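Local coordinates for protein putative TRAP PERIPLASMIC SOLUTE BINDING PROTEIN (Haemophilus influenzae, PDB 4PBQ) that binds L-gulonate, and probably serves as the periplasmic solute-binding component of a TRAP transporter, at residues Asn144-Ile149 and Gln226-Phe231. Sequence-based numbering, arbitrary orientation.
Sequences NGFRVI and QSNHIF. With 2UF (L-gulonate), chain D.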
# COMPACT_ATOMS: atom_id res chain seq x y z
N ASN A 144 2.15 -1.06 4.45
CA ASN A 144 3.12 -1.60 3.52
C ASN A 144 4.39 -0.75 3.56
O ASN A 144 5.50 -1.28 3.57
CB ASN A 144 2.51 -1.70 2.11
CG ASN A 144 1.55 -2.86 2.00
OD1 ASN A 144 1.71 -3.85 2.69
ND2 ASN A 144 0.56 -2.74 1.14
N GLY A 145 4.23 0.58 3.61
CA GLY A 145 5.32 1.45 3.96
C GLY A 145 5.59 2.57 2.98
O GLY A 145 4.90 2.70 1.95
N PHE A 146 6.58 3.39 3.32
CA PHE A 146 7.04 4.40 2.37
C PHE A 146 7.64 3.76 1.15
O PHE A 146 8.39 2.79 1.24
CB PHE A 146 8.03 5.33 3.02
CG PHE A 146 7.39 6.31 3.97
CD1 PHE A 146 6.83 7.49 3.51
CD2 PHE A 146 7.35 6.03 5.32
CE1 PHE A 146 6.25 8.38 4.38
CE2 PHE A 146 6.77 6.91 6.22
CZ PHE A 146 6.22 8.09 5.76
N ARG A 147 7.39 4.38 0.00
CA ARG A 147 7.90 3.85 -1.24
C ARG A 147 9.27 4.44 -1.60
O ARG A 147 9.52 5.64 -1.42
CB ARG A 147 6.88 4.12 -2.36
CG ARG A 147 5.52 3.50 -2.07
CD ARG A 147 4.51 3.84 -3.07
NE ARG A 147 4.56 3.07 -4.32
CZ ARG A 147 3.92 1.93 -4.53
NH1 ARG A 147 3.15 1.41 -3.58
NH2 ARG A 147 4.01 1.34 -5.70
N VAL A 148 10.14 3.58 -2.10
CA VAL A 148 11.48 3.96 -2.56
C VAL A 148 11.62 3.56 -4.03
O VAL A 148 10.85 2.75 -4.55
CB VAL A 148 12.60 3.36 -1.68
CG1 VAL A 148 12.43 3.80 -0.26
CG2 VAL A 148 12.65 1.84 -1.77
N ILE A 149 12.57 4.18 -4.73
CA ILE A 149 12.79 3.89 -6.14
C ILE A 149 13.91 2.89 -6.35
O ILE A 149 15.03 3.09 -5.87
CB ILE A 149 13.15 5.19 -6.90
CG1 ILE A 149 12.00 6.19 -6.79
CG2 ILE A 149 13.44 4.87 -8.37
CD1 ILE A 149 12.36 7.60 -7.29
N GLN A 226 16.34 6.17 -1.64
CA GLN A 226 15.42 6.32 -0.52
C GLN A 226 14.59 7.59 -0.56
O GLN A 226 14.66 8.45 0.32
CB GLN A 226 16.17 6.23 0.79
CG GLN A 226 15.31 6.00 1.98
CD GLN A 226 16.16 5.85 3.22
OE1 GLN A 226 16.25 6.76 4.05
NE2 GLN A 226 16.83 4.70 3.33
N SER A 227 13.77 7.69 -1.58
CA SER A 227 12.92 8.85 -1.80
C SER A 227 11.81 9.01 -0.77
O SER A 227 11.52 10.11 -0.33
CB SER A 227 12.34 8.80 -3.21
OG SER A 227 11.75 7.54 -3.51
N ASN A 228 11.19 7.90 -0.37
CA ASN A 228 10.06 7.91 0.55
C ASN A 228 9.02 8.94 0.10
O ASN A 228 8.51 9.72 0.90
CB ASN A 228 10.51 8.17 1.98
CG ASN A 228 11.40 7.06 2.52
OD1 ASN A 228 11.34 5.95 2.04
ND2 ASN A 228 12.21 7.36 3.54
N HIS A 229 8.75 8.95 -1.20
CA HIS A 229 7.86 9.94 -1.80
C HIS A 229 6.38 9.80 -1.44
O HIS A 229 5.65 10.79 -1.41
CB HIS A 229 8.05 9.96 -3.32
CG HIS A 229 7.97 8.60 -3.96
ND1 HIS A 229 9.02 7.72 -3.97
CD2 HIS A 229 6.95 7.98 -4.60
CE1 HIS A 229 8.65 6.60 -4.58
NE2 HIS A 229 7.40 6.74 -4.99
N ILE A 230 5.95 8.56 -1.18
CA ILE A 230 4.54 8.21 -1.01
C ILE A 230 4.48 7.12 0.06
O ILE A 230 5.38 6.26 0.11
CB ILE A 230 3.92 7.72 -2.34
CG1 ILE A 230 3.65 8.91 -3.28
CG2 ILE A 230 2.63 6.87 -2.09
CD1 ILE A 230 3.13 8.52 -4.68
N PHE A 231 3.47 7.18 0.93
CA PHE A 231 3.26 6.13 1.94
C PHE A 231 2.12 5.24 1.50
O PHE A 231 1.03 5.72 1.21
CB PHE A 231 2.91 6.70 3.32
CG PHE A 231 2.74 5.62 4.37
CD1 PHE A 231 3.84 5.13 5.08
CD2 PHE A 231 1.51 5.03 4.57
CE1 PHE A 231 3.67 4.09 6.02
CE2 PHE A 231 1.35 3.99 5.51
CZ PHE A 231 2.43 3.53 6.21
O6A 2UF D . 1.56 -2.76 -7.43
C6 2UF D . 2.04 -1.92 -6.66
O6B 2UF D . 3.11 -1.31 -6.84
C5 2UF D . 1.28 -1.67 -5.34
O5 2UF D . 2.21 -1.26 -4.36
C4 2UF D . 0.21 -0.57 -5.53
O4 2UF D . -0.80 -1.03 -6.43
C3 2UF D . -0.40 -0.20 -4.16
O3 2UF D . -0.84 -1.37 -3.40
C2 2UF D . -1.60 0.75 -4.32
O2 2UF D . -1.83 1.27 -3.02
C1 2UF D . -1.27 1.96 -5.25
O1 2UF D . -2.38 2.86 -5.21
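F231 swings CG away from its own backbone N (chi1 -178°), whereas F146 holds CG beside its N; from the same face of the sheet the two side chains then meet crosswise. The edge of F231 meets the face of F146 in a T-shaped pair, with ring centroids 5.0 Å apart and planes at 77°; F231 CD1 sits over the centre of the F146 ring, and F231 CB adds a CH-pi contact to the same ring. Beside this pair, N228 OD1 approaches V148 CG1 at 3.3 Å.

Strand 136-151 pairs here with the loop leading from strand 223-225 into strand 231-239. F146 and F231 form an antiparallel non-hydrogen-bonded pair, which puts their rings together, and R147 N donates a nearly straight bond to I230 O at 2.8 Å. A weak bond from H229 N to R147 O, 3.4 Å long, continues the link; just beyond F231, N144 and G145 both face S232 in a classic beta bulge.

R147 runs alongside I230, CD resting 3.7 Å from I230 CG2, before its chain bends at chi3 (79°). Its guanidinium then grips L-gulonate: NH1 donates to O5 at 2.9 Å and NH2 to carboxylate O6B at 3.0 Å. S232 also bonds NH1, while E206 forms a salt bridge to NE and accepts from H229 NE2. H229 ND1 shares a hydrogen bond with S227 OG, so both ring nitrogens are engaged. The chemistry implies a ligand-binding arginine oriented by a second shell, its charge probably complementing the gulonate carboxylate while E206 partly balances it.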